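Local coordinates for aryl acylamidase (bacterium CSBL00001, PDB 4YJ6), which probably hydrolyses the amide bond of N-acyl aryl amines (aryl-acylamidase activity), at residues A61-R66 / E71-L76; E224-R229 / A235-V240; E29-T34 / D124-G129; E39-G44 / D173-V178. One frame throughout, in Å; residues are numbered along the deposited sequence.

Contact 1 (A61-R66 / E71-L76)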
loop_
_atom_site.group_PDB
_atom_site.type_symbol
_atom_site.label_atom_id
_atom_site.label_comp_id
_atom_site.label_asym_id
_atom_site.label_seq_id
_atom_site.Cartn_x
_atom_site.Cartn_y
_atom_site.Cartn_z
ATOM N N ALA A 61 13.659 23.848 -8.795
ATOM C CA ALA A 61 14.646 24.891 -9.222
ATOM C C ALA A 61 16.060 24.502 -8.844
ATOM O O ALA A 61 16.997 24.678 -9.618
ATOM C CB ALA A 61 14.292 26.290 -8.627
ATOM N N ALA A 62 16.228 23.957 -7.641
ATOM C CA ALA A 62 17.548 23.559 -7.172
ATOM C C ALA A 62 18.047 22.337 -7.965
ATOM O O ALA A 62 19.227 22.239 -8.297
ATOM C CB ALA A 62 17.499 23.263 -5.654
ATOM N N LEU A 63 17.133 21.422 -8.280
ATOM C CA LEU A 63 17.511 20.216 -9.034
ATOM C C LEU A 63 17.911 20.631 -10.447
ATOM O O LEU A 63 18.915 20.151 -11.020
ATOM C CB LEU A 63 16.311 19.266 -9.090
ATOM C CG LEU A 63 16.537 17.744 -9.168
ATOM C CD1 LEU A 63 15.386 17.038 -9.895
ATOM C CD2 LEU A 63 17.910 17.220 -9.584
ATOM N N GLU A 64 17.140 21.558 -10.999
ATOM C CA GLU A 64 17.436 22.045 -12.340
ATOM C C GLU A 64 18.825 22.679 -12.357
ATOM O O GLU A 64 19.611 22.435 -13.291
ATOM C CB GLU A 64 16.386 23.049 -12.780
ATOM C CG GLU A 64 16.713 23.701 -14.146
ATOM C CD GLU A 64 15.764 24.828 -14.476
ATOM O OE1 GLU A 64 14.848 24.624 -15.303
ATOM O OE2 GLU A 64 15.935 25.935 -13.903
ATOM N N ARG A 65 19.145 23.466 -11.323
ATOM C CA ARG A 65 20.471 24.092 -11.292
ATOM C C ARG A 65 21.579 23.041 -11.235
ATOM O O ARG A 65 22.564 23.137 -11.956
ATOM C CB ARG A 65 20.594 25.065 -10.127
ATOM C CG ARG A 65 21.891 25.900 -10.204
ATOM C CD ARG A 65 22.281 26.537 -8.826
ATOM N NE ARG A 65 22.504 25.507 -7.817
ATOM C CZ ARG A 65 23.586 24.734 -7.751
ATOM N NH1 ARG A 65 24.581 24.897 -8.602
ATOM N NH2 ARG A 65 23.681 23.792 -6.831
ATOM N N ARG A 66 21.424 22.016 -10.398
ATOM C CA ARG A 66 22.423 20.969 -10.318
ATOM C C ARG A 66 22.580 20.229 -11.653
ATOM O O ARG A 66 23.699 19.932 -12.065
ATOM C CB ARG A 66 22.089 19.973 -9.214
ATOM C CG ARG A 66 22.336 20.564 -7.816
ATOM C CD ARG A 66 22.156 19.486 -6.752
ATOM N NE ARG A 66 20.753 19.329 -6.377
ATOM C CZ ARG A 66 20.099 18.171 -6.285
ATOM N NH1 ARG A 66 20.690 17.000 -6.582
ATOM N NH2 ARG A 66 18.830 18.195 -5.883
ATOM N N GLU A 71 26.302 18.833 -11.431
ATOM C CA GLU A 71 26.482 18.356 -10.058
ATOM C C GLU A 71 25.694 17.067 -9.794
ATOM O O GLU A 71 24.793 16.714 -10.566
ATOM C CB GLU A 71 26.041 19.456 -9.090
ATOM C CG GLU A 71 26.916 20.710 -9.250
ATOM C CD GLU A 71 26.442 21.878 -8.395
ATOM O OE1 GLU A 71 25.628 21.667 -7.489
ATOM O OE2 GLU A 71 26.892 23.014 -8.633
ATOM N N PRO A 72 26.044 16.344 -8.733
ATOM C CA PRO A 72 25.414 15.024 -8.537
ATOM C C PRO A 72 23.922 15.118 -8.288
ATOM O O PRO A 72 23.436 16.021 -7.587
ATOM C CB PRO A 72 26.138 14.461 -7.303
ATOM C CG PRO A 72 27.486 15.158 -7.338
ATOM C CD PRO A 72 27.158 16.557 -7.786
ATOM N N VAL A 73 23.193 14.194 -8.909
ATOM C CA VAL A 73 21.756 14.130 -8.699
ATOM C C VAL A 73 21.384 12.672 -8.399
ATOM O O VAL A 73 22.153 11.743 -8.666
ATOM C CB VAL A 73 20.937 14.672 -9.903
ATOM C CG1 VAL A 73 21.276 16.174 -10.155
ATOM C CG2 VAL A 73 21.183 13.854 -11.160
ATOM N N GLY A 74 20.202 12.483 -7.825
ATOM C CA GLY A 74 19.826 11.175 -7.323
ATOM C C GLY A 74 19.244 10.234 -8.362
ATOM O O GLY A 74 18.992 10.586 -9.523
HETATM N N MSE A 75 19.016 8.998 -7.939
HETATM C CA MSE A 75 18.644 7.972 -8.908
HETATM C C MSE A 75 17.183 8.090 -9.381
HETATM O O MSE A 75 16.779 7.432 -10.350
HETATM C CB MSE A 75 18.943 6.581 -8.341
HETATM C CG MSE A 75 17.931 6.000 -7.430
HETATM SE SE MSE A 75 18.633 4.217 -6.784
HETATM C CE MSE A 75 19.987 5.130 -5.636
ATOM N N LEU A 76 16.372 8.882 -8.679
ATOM C CA LEU A 76 14.997 9.151 -9.111
ATOM C C LEU A 76 14.842 10.635 -9.453
ATOM O O LEU A 76 13.771 11.211 -9.335
ATOM C CB LEU A 76 13.992 8.764 -8.015
ATOM C CG LEU A 76 13.878 7.252 -7.807
ATOM C CD1 LEU A 76 12.885 6.997 -6.651
ATOM C CD2 LEU A 76 13.390 6.573 -9.048
#

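Contact 2 (E224-R229 / A235-V240)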
loop_
_atom_site.group_PDB
_atom_site.type_symbol
_atom_site.label_atom_id
_atom_site.label_comp_id
_atom_site.label_asym_id
_atom_site.label_seq_id
_atom_site.Cartn_x
_atom_site.Cartn_y
_atom_site.Cartn_z
ATOM N N GLU A 224 6.336 0.302 4.764
ATOM C CA GLU A 224 6.142 1.314 3.712
ATOM C C GLU A 224 6.623 0.746 2.390
ATOM O O GLU A 224 7.592 -0.029 2.348
ATOM C CB GLU A 224 6.936 2.591 4.040
ATOM C CG GLU A 224 6.466 3.233 5.383
ATOM C CD GLU A 224 6.755 4.715 5.518
ATOM O OE1 GLU A 224 6.772 5.451 4.509
ATOM O OE2 GLU A 224 6.964 5.142 6.682
ATOM N N GLY A 225 5.952 1.105 1.305
ATOM C CA GLY A 225 6.374 0.611 0.004
ATOM C C GLY A 225 5.639 1.321 -1.117
ATOM O O GLY A 225 4.739 2.102 -0.874
ATOM N N PRO A 226 6.038 1.030 -2.354
ATOM C CA PRO A 226 5.548 1.728 -3.539
ATOM C C PRO A 226 4.306 1.094 -4.169
ATOM O O PRO A 226 4.156 -0.132 -4.150
ATOM C CB PRO A 226 6.727 1.623 -4.494
ATOM C CG PRO A 226 7.286 0.250 -4.196
ATOM C CD PRO A 226 7.108 0.080 -2.677
ATOM N N ILE A 227 3.457 1.953 -4.735
ATOM C CA ILE A 227 2.420 1.532 -5.675
ATOM C C ILE A 227 2.782 2.129 -7.037
ATOM O O ILE A 227 3.061 3.312 -7.119
ATOM C CB ILE A 227 1.046 2.021 -5.195
ATOM C CG1 ILE A 227 0.727 1.363 -3.850
ATOM C CG2 ILE A 227 -0.084 1.715 -6.264
ATOM C CD1 ILE A 227 -0.533 1.911 -3.154
ATOM N N THR A 228 2.826 1.300 -8.083
ATOM C CA THR A 228 3.298 1.748 -9.404
ATOM C C THR A 228 2.414 1.135 -10.497
ATOM O O THR A 228 1.522 0.352 -10.210
ATOM C CB THR A 228 4.732 1.260 -9.684
ATOM O OG1 THR A 228 4.770 -0.172 -9.605
ATOM C CG2 THR A 228 5.725 1.839 -8.670
ATOM N N ARG A 229 2.679 1.464 -11.760
ATOM C CA ARG A 229 1.968 0.808 -12.860
ATOM C C ARG A 229 2.826 -0.272 -13.479
ATOM O O ARG A 229 2.292 -1.138 -14.180
ATOM C CB ARG A 229 1.553 1.812 -13.959
ATOM C CG ARG A 229 0.456 2.800 -13.479
ATOM C CD ARG A 229 -0.049 3.746 -14.581
ATOM N NE ARG A 229 1.037 4.577 -15.077
ATOM C CZ ARG A 229 1.434 5.720 -14.508
ATOM N NH1 ARG A 229 0.791 6.237 -13.462
ATOM N NH2 ARG A 229 2.466 6.358 -15.028
ATOM N N ALA A 235 10.695 -1.734 -8.748
ATOM C CA ALA A 235 12.067 -2.132 -8.439
ATOM C C ALA A 235 12.960 -0.910 -8.291
ATOM O O ALA A 235 13.827 -0.881 -7.412
ATOM C CB ALA A 235 12.613 -3.044 -9.516
ATOM N N LEU A 236 12.772 0.097 -9.145
ATOM C CA LEU A 236 13.569 1.323 -9.015
ATOM C C LEU A 236 13.280 2.001 -7.637
ATOM O O LEU A 236 14.216 2.426 -6.925
ATOM C CB LEU A 236 13.283 2.293 -10.168
ATOM C CG LEU A 236 13.796 1.801 -11.531
ATOM C CD1 LEU A 236 13.314 2.760 -12.609
ATOM C CD2 LEU A 236 15.352 1.614 -11.635
ATOM N N ALA A 237 11.998 2.125 -7.284
ATOM C CA ALA A 237 11.619 2.713 -6.008
ATOM C C ALA A 237 12.173 1.878 -4.834
ATOM O O ALA A 237 12.636 2.430 -3.831
ATOM C CB ALA A 237 10.119 2.853 -5.879
HETATM N N MSE A 238 12.138 0.563 -4.959
HETATM C CA MSE A 238 12.656 -0.276 -3.882
HETATM C C MSE A 238 14.157 -0.138 -3.743
HETATM O O MSE A 238 14.675 -0.237 -2.649
HETATM C CB MSE A 238 12.304 -1.757 -4.138
HETATM C CG MSE A 238 10.841 -2.046 -3.887
HETATM SE SE MSE A 238 10.335 -1.578 -2.074
HETATM C CE MSE A 238 11.595 -2.656 -1.020
ATOM N N ASN A 239 14.875 0.077 -4.840
ATOM C CA ASN A 239 16.308 0.329 -4.716
ATOM C C ASN A 239 16.604 1.563 -3.872
ATOM O O ASN A 239 17.614 1.601 -3.187
ATOM C CB ASN A 239 16.960 0.466 -6.096
ATOM C CG ASN A 239 17.367 -0.878 -6.667
ATOM O OD1 ASN A 239 17.289 -1.901 -5.985
ATOM N ND2 ASN A 239 17.867 -0.868 -7.886
ATOM N N VAL A 240 15.711 2.545 -3.922
ATOM C CA VAL A 240 15.838 3.718 -3.080
ATOM C C VAL A 240 15.360 3.458 -1.650
ATOM O O VAL A 240 16.007 3.874 -0.705
ATOM C CB VAL A 240 15.053 4.906 -3.706
ATOM C CG1 VAL A 240 14.922 6.151 -2.706
ATOM C CG2 VAL A 240 15.759 5.352 -4.995
#

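Contact 3 (E29-T34 / D124-G129)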
loop_
_atom_site.group_PDB
_atom_site.type_symbol
_atom_site.label_atom_id
_atom_site.label_comp_id
_atom_site.label_asym_id
_atom_site.label_seq_id
_atom_site.Cartn_x
_atom_site.Cartn_y
_atom_site.Cartn_z
ATOM N N GLU A 29 9.307 21.760 -15.249
ATOM C CA GLU A 29 8.193 21.465 -16.109
ATOM C C GLU A 29 7.503 20.182 -15.621
ATOM O O GLU A 29 6.300 20.063 -15.683
ATOM C CB GLU A 29 8.639 21.313 -17.565
ATOM C CG GLU A 29 7.467 21.090 -18.473
ATOM C CD GLU A 29 7.851 20.971 -19.947
ATOM O OE1 GLU A 29 6.978 20.529 -20.753
ATOM O OE2 GLU A 29 9.013 21.315 -20.292
ATOM N N VAL A 30 8.273 19.242 -15.092
ATOM C CA VAL A 30 7.645 18.054 -14.504
ATOM C C VAL A 30 6.684 18.492 -13.398
ATOM O O VAL A 30 5.558 18.019 -13.316
ATOM C CB VAL A 30 8.679 17.095 -13.908
ATOM C CG1 VAL A 30 7.916 15.962 -13.185
ATOM C CG2 VAL A 30 9.582 16.518 -15.018
ATOM N N VAL A 31 7.121 19.405 -12.535
ATOM C CA VAL A 31 6.254 19.819 -11.418
ATOM C C VAL A 31 5.003 20.538 -11.940
ATOM O O VAL A 31 3.890 20.226 -11.523
ATOM C CB VAL A 31 7.014 20.714 -10.455
ATOM C CG1 VAL A 31 6.089 21.396 -9.456
ATOM C CG2 VAL A 31 8.121 19.881 -9.756
ATOM N N GLU A 32 5.164 21.508 -12.850
ATOM C CA GLU A 32 3.979 22.276 -13.279
ATOM C C GLU A 32 3.000 21.393 -14.041
ATOM O O GLU A 32 1.795 21.522 -13.896
ATOM C CB GLU A 32 4.384 23.480 -14.149
ATOM C CG GLU A 32 5.328 24.458 -13.469
ATOM C CD GLU A 32 4.744 25.147 -12.214
ATOM O OE1 GLU A 32 3.510 25.114 -11.975
ATOM O OE2 GLU A 32 5.567 25.750 -11.468
ATOM N N SER A 33 3.521 20.474 -14.845
ATOM C CA SER A 33 2.666 19.572 -15.610
ATOM C C SER A 33 1.964 18.565 -14.706
ATOM O O SER A 33 0.837 18.157 -14.998
ATOM C CB SER A 33 3.475 18.831 -16.663
ATOM O OG SER A 33 3.985 19.729 -17.639
ATOM N N THR A 34 2.618 18.170 -13.620
ATOM C CA THR A 34 1.987 17.241 -12.673
ATOM C C THR A 34 0.895 17.991 -11.915
ATOM O O THR A 34 -0.178 17.469 -11.657
ATOM C CB THR A 34 3.006 16.643 -11.681
ATOM O OG1 THR A 34 3.986 15.907 -12.419
ATOM C CG2 THR A 34 2.315 15.661 -10.699
ATOM N N ASP A 124 16.215 12.544 -4.989
ATOM C CA ASP A 124 15.725 13.600 -5.863
ATOM C C ASP A 124 14.388 13.353 -6.540
ATOM O O ASP A 124 14.041 14.023 -7.487
ATOM C CB ASP A 124 16.796 14.007 -6.886
ATOM C CG ASP A 124 17.888 14.866 -6.262
ATOM O OD1 ASP A 124 17.555 15.708 -5.382
ATOM O OD2 ASP A 124 19.056 14.679 -6.661
ATOM N N SER A 125 13.578 12.440 -5.999
ATOM C CA SER A 125 12.177 12.442 -6.341
ATOM C C SER A 125 11.561 13.708 -5.743
ATOM O O SER A 125 11.998 14.196 -4.684
ATOM C CB SER A 125 11.516 11.137 -5.803
ATOM O OG SER A 125 10.116 11.133 -6.045
ATOM N N LEU A 126 10.574 14.266 -6.440
ATOM C CA LEU A 126 9.946 15.539 -6.032
ATOM C C LEU A 126 8.592 15.254 -5.380
ATOM O O LEU A 126 7.690 14.714 -6.029
ATOM C CB LEU A 126 9.752 16.412 -7.280
ATOM C CG LEU A 126 11.114 16.798 -7.884
ATOM C CD1 LEU A 126 10.952 17.366 -9.318
ATOM C CD2 LEU A 126 11.835 17.796 -6.953
ATOM N N LEU A 127 8.457 15.617 -4.110
ATOM C CA LEU A 127 7.228 15.370 -3.356
ATOM C C LEU A 127 6.229 16.493 -3.564
ATOM O O LEU A 127 6.498 17.662 -3.223
ATOM C CB LEU A 127 7.523 15.260 -1.862
ATOM C CG LEU A 127 8.517 14.189 -1.447
ATOM C CD1 LEU A 127 8.855 14.334 0.066
ATOM C CD2 LEU A 127 7.908 12.877 -1.748
ATOM N N LEU A 128 5.066 16.150 -4.085
ATOM C CA LEU A 128 4.063 17.161 -4.441
ATOM C C LEU A 128 2.988 17.349 -3.370
ATOM O O LEU A 128 2.191 18.281 -3.464
ATOM C CB LEU A 128 3.384 16.833 -5.798
ATOM C CG LEU A 128 4.098 17.660 -6.895
ATOM C CD1 LEU A 128 5.422 16.999 -7.237
ATOM C CD2 LEU A 128 3.261 17.840 -8.122
ATOM N N GLY A 129 2.947 16.478 -2.362
ATOM C CA GLY A 129 1.878 16.539 -1.363
ATOM C C GLY A 129 1.570 15.195 -0.720
ATOM O O GLY A 129 2.422 14.306 -0.737
#

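Contact 4 (E39-G44 / D173-V178)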
loop_
_atom_site.group_PDB
_atom_site.type_symbol
_atom_site.label_atom_id
_atom_site.label_comp_id
_atom_site.label_asym_id
_atom_site.label_seq_id
_atom_site.Cartn_x
_atom_site.Cartn_y
_atom_site.Cartn_z
ATOM N N GLU A 39 -4.753 19.193 -10.673
ATOM C CA GLU A 39 -5.842 20.156 -10.646
ATOM C C GLU A 39 -6.989 19.765 -11.578
ATOM O O GLU A 39 -8.152 20.041 -11.287
ATOM C CB GLU A 39 -5.304 21.567 -10.974
ATOM C CG GLU A 39 -4.353 22.068 -9.908
ATOM C CD GLU A 39 -5.018 22.192 -8.542
ATOM O OE1 GLU A 39 -6.132 22.765 -8.450
ATOM O OE2 GLU A 39 -4.434 21.700 -7.556
ATOM N N GLN A 40 -6.658 19.112 -12.685
ATOM C CA GLN A 40 -7.626 18.758 -13.706
ATOM C C GLN A 40 -8.373 17.463 -13.348
ATOM O O GLN A 40 -9.580 17.354 -13.564
ATOM C CB GLN A 40 -6.903 18.543 -15.029
ATOM C CG GLN A 40 -7.842 18.136 -16.159
ATOM C CD GLN A 40 -7.116 17.634 -17.395
ATOM O OE1 GLN A 40 -6.030 17.068 -17.303
ATOM N NE2 GLN A 40 -7.730 17.826 -18.564
ATOM N N ARG A 41 -7.645 16.500 -12.783
ATOM C CA ARG A 41 -8.134 15.110 -12.702
ATOM C C ARG A 41 -8.510 14.682 -11.281
ATOM O O ARG A 41 -9.384 13.835 -11.091
ATOM C CB ARG A 41 -7.072 14.156 -13.270
ATOM C CG ARG A 41 -6.834 14.315 -14.771
ATOM C CD ARG A 41 -5.891 13.271 -15.307
ATOM N NE ARG A 41 -6.547 11.958 -15.395
ATOM C CZ ARG A 41 -7.267 11.553 -16.433
ATOM N NH1 ARG A 41 -7.401 12.339 -17.515
ATOM N NH2 ARG A 41 -7.821 10.353 -16.419
ATOM N N ASP A 42 -7.902 15.304 -10.275
ATOM C CA ASP A 42 -8.152 14.887 -8.900
ATOM C C ASP A 42 -9.492 15.342 -8.342
ATOM O O ASP A 42 -9.971 14.745 -7.417
ATOM C CB ASP A 42 -7.010 15.314 -7.954
ATOM C CG ASP A 42 -7.138 14.677 -6.563
ATOM O OD1 ASP A 42 -7.174 13.444 -6.501
ATOM O OD2 ASP A 42 -7.262 15.400 -5.569
ATOM N N PRO A 43 -10.110 16.404 -8.894
ATOM C CA PRO A 43 -11.425 16.751 -8.330
ATOM C C PRO A 43 -12.394 15.578 -8.242
ATOM O O PRO A 43 -13.068 15.467 -7.223
ATOM C CB PRO A 43 -11.955 17.821 -9.300
ATOM C CG PRO A 43 -10.694 18.556 -9.700
ATOM C CD PRO A 43 -9.637 17.433 -9.848
ATOM N N GLY A 44 -12.459 14.715 -9.251
ATOM C CA GLY A 44 -13.338 13.560 -9.175
ATOM C C GLY A 44 -12.813 12.463 -8.253
ATOM O O GLY A 44 -13.582 11.835 -7.514
ATOM N N ASP A 173 -4.643 6.502 -12.253
ATOM C CA ASP A 173 -5.186 7.533 -13.152
ATOM C C ASP A 173 -4.060 8.186 -13.949
ATOM O O ASP A 173 -4.304 9.130 -14.710
ATOM C CB ASP A 173 -5.972 8.579 -12.357
ATOM C CG ASP A 173 -6.996 9.337 -13.216
ATOM O OD1 ASP A 173 -7.661 8.691 -14.036
ATOM O OD2 ASP A 173 -7.126 10.571 -13.064
ATOM N N GLY A 174 -2.827 7.692 -13.793
ATOM C CA GLY A 174 -1.728 8.146 -14.625
ATOM C C GLY A 174 -1.039 9.431 -14.137
ATOM O O GLY A 174 -0.159 9.947 -14.825
ATOM N N ILE A 175 -1.418 9.913 -12.950
ATOM C CA ILE A 175 -1.061 11.271 -12.522
ATOM C C ILE A 175 0.372 11.340 -12.007
ATOM O O ILE A 175 1.062 12.314 -12.265
ATOM C CB ILE A 175 -2.050 11.784 -11.484
ATOM C CG1 ILE A 175 -3.427 11.972 -12.151
ATOM C CG2 ILE A 175 -1.609 13.174 -10.879
ATOM C CD1 ILE A 175 -4.562 12.154 -11.184
ATOM N N VAL A 176 0.809 10.324 -11.264
ATOM C CA VAL A 176 2.214 10.150 -10.947
ATOM C C VAL A 176 2.548 8.666 -11.170
ATOM O O VAL A 176 1.639 7.826 -11.109
ATOM C CB VAL A 176 2.566 10.507 -9.488
ATOM C CG1 VAL A 176 2.554 12.071 -9.264
ATOM C CG2 VAL A 176 1.629 9.778 -8.513
ATOM N N PRO A 177 3.828 8.351 -11.436
ATOM C CA PRO A 177 4.158 6.946 -11.755
ATOM C C PRO A 177 4.351 6.072 -10.521
ATOM O O PRO A 177 4.280 4.856 -10.628
ATOM C CB PRO A 177 5.480 7.052 -12.535
ATOM C CG PRO A 177 6.104 8.357 -11.993
ATOM C CD PRO A 177 4.947 9.268 -11.729
ATOM N N VAL A 178 4.555 6.678 -9.363
ATOM C CA VAL A 178 4.773 5.908 -8.122
ATOM C C VAL A 178 4.195 6.750 -6.995
ATOM O O VAL A 178 4.225 7.994 -7.048
ATOM C CB VAL A 178 6.282 5.600 -7.876
ATOM C CG1 VAL A 178 7.116 6.897 -7.887
ATOM C CG2 VAL A 178 6.472 4.835 -6.525
#

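Contact 1 (A61-R66 / E71-L76)
At R66 and E71 the chain comes back upon itself: their CA atoms are 4.8 Å apart, and E71 N donates to R66 O over 2.9 Å. Helix 53-69 thereby meets the loop that leaves it. R65, its chain bent at chi3 (60°) so that the guanidinium comes round to E71, grips that carboxylate end-on, one nitrogen to each oxygen. R65 NH1 lies 3.0 Å from E71 OE2 in a nearly straight bond (172°), close to the guanidinium plane but from above the carboxylate plane, whereas R65 NH2 meets E71 OE1 on the syn side, tilted out of the carboxylate plane, in a more bent bond. The two flat groups are turned 52° apart. R66 works toward the loop: R66 NH1 gives an in-plane hydrogen bond to a lone pair of P72 O at 3.1 Å, and also makes a salt bridge to D124. L63 CD2 lies 3.7 Å above one face of the R66 guanidinium, toward its rim, and touches V73 CG1 at 3.6 Å. Adjacent arginines thus do different chemistry: R65 balances a carboxylate at the protein surface, while R66 NH1 serves both a backbone carbonyl and an acid, which probably fixes the rotation of its guanidinium.

Contact 2 (E224-R229 / A235-V240)
P226 presses its ring onto A237 and M238, an apolar seam that joins strand 223-228 of the large mixed sheet in this amidase fold to helix 231-241, which follows it in the chain. Two contacts make the first shell. P226 CB meets A237 CB at 3.9 Å, and P226 CD lies 3.7 Å from the selenium, SE, of selenomethionine M238. The ring atom P226 CG sits between these partners, 4.2 Å from A237 CB and 4.1 Å from M238 SE, so CB, CG and CD together span both helix residues. Because alanine offers only a methyl group, the backbones come close, with the CA atoms of P226 and A237 6.6 Å apart. M238 reaches the ring by folding: its chain bends at chi2 (-58°) and again at chi3 (-57°), and it crosses the proline at about a right angle. No hydrogen bond links the segments, and all three touching residues are buried. Farther out, F200 of strand 198-201 touches both P226 and M238, while V178 of the other neighbouring strand packs against P226. On the same helix, the N239 amide is hydrogen-bonded to the D257 carboxylate and to F258 N. Inside the helix, the turn that carries A237 and M238 is closed by N239 N donating to A235 O at 2.9 Å.

Contact 3 (E29-T34 / D124-G129)
T34, whose methyl meets L128, also brackets the flat peptide group at V30: its OG1 approaches V30 O from one face of the carbonyl plane and its backbone N from the other. The bond from T34 OG1 to V30 O is 2.8 Å long, with the hydroxyl tilted 33° from that plane. This intrahelical bond probably holds the rotamer. With OG1 beside the backbone N (chi1 -61°), T34 CG2 is directed at strand 126-131, where it touches L128 CD2 at 3.5 Å. The T34 CB atom is 3.8 Å from the same L128 CD2, so this branch lies against the threonine rather than meeting a single atom of it. One turn earlier, V31 CG2 meets L126 CD1 at 3.8 Å, the two side chains crossing at about a right angle. With an alanine at T34, L128 CD2 would probably lose its methyl partner and V30 O its second donor. L126 and L128 both point to the helix, as alternate residues of a strand do. The axes of helix segment 29-34 and strand segment 126-129 run 22° from parallel and approach to 10.3 Å, a separation bridged here by apolar groups without any hydrogen bond. Around the seam, A56 and A60 of helix 53-69 lie against V31, and P80 touches V30 and T34. Before the strand, D124, with positive phi, is the C-prime residue of a Schellman motif closing helix 115-122. The whole is an alpha/beta layer arrangement: this part of helix 27-45 packs almost along the central strand of a three-stranded mixed sheet.

Contact 4 (E39-G44 / D173-V178)
R41 and D173 form a side-on, two-nitrogen salt bridge between helix 27-45 and the loop after helix 165-172, where G174 ends that helix in a Schellman motif. The polar part consists of R41 NE to D173 OD2 at 2.8 Å and R41 NH2 to D173 OD1 at 2.9 Å. A bend at chi3 (74°) turns the guanidinium edge to the acid. The NH2 bond is the straighter, at 173° against 150°, and its oxygen lies almost in the guanidinium plane. Both nitrogens come from above the carboxylate plane. The charge network continues outward, since R493 forms a salt bridge with D173 OD2 and a hydrogen bond with R41 O. With a leucine at R41 the NE and NH2 bonds are gone, and the buried D173 carboxylate would probably depend more heavily on R493. The apolar part is smaller: the R41 stem packs on I175, which also touches I38 and L45 of the same helix. G174, with positive phi, lies between D173 and I175, and both their side chains leave the backbone toward helix segment 39-44. At the root of the arginine both kinds of contact converge, for R41 CB lies 3.6 Å from D173 OD2 and 3.8 Å from I175 CD1.

From the N terminus, helix 27-45 supplies the first segments of contacts 3 and 4, and these two cross: segment 29-34 waits for strand 126-131, whereas segment 39-44 waits for the loop at 173-178. Contact 1 closes a short loop at the end of helix 53-69 and falls within both of those longer ones. It touches contact 3 through D124, which receives R66 NH1 and G74 N. Contacts 3 and 4 meet where T34 packs on V176. Contact 2 opens after the others have closed, yet it reaches back: R229 NH1 bonds to V176 O of contact 4, and V240 packs on M75 and L76 of contact 1. Together they join the small three-stranded sheet and its helices to the large sheet.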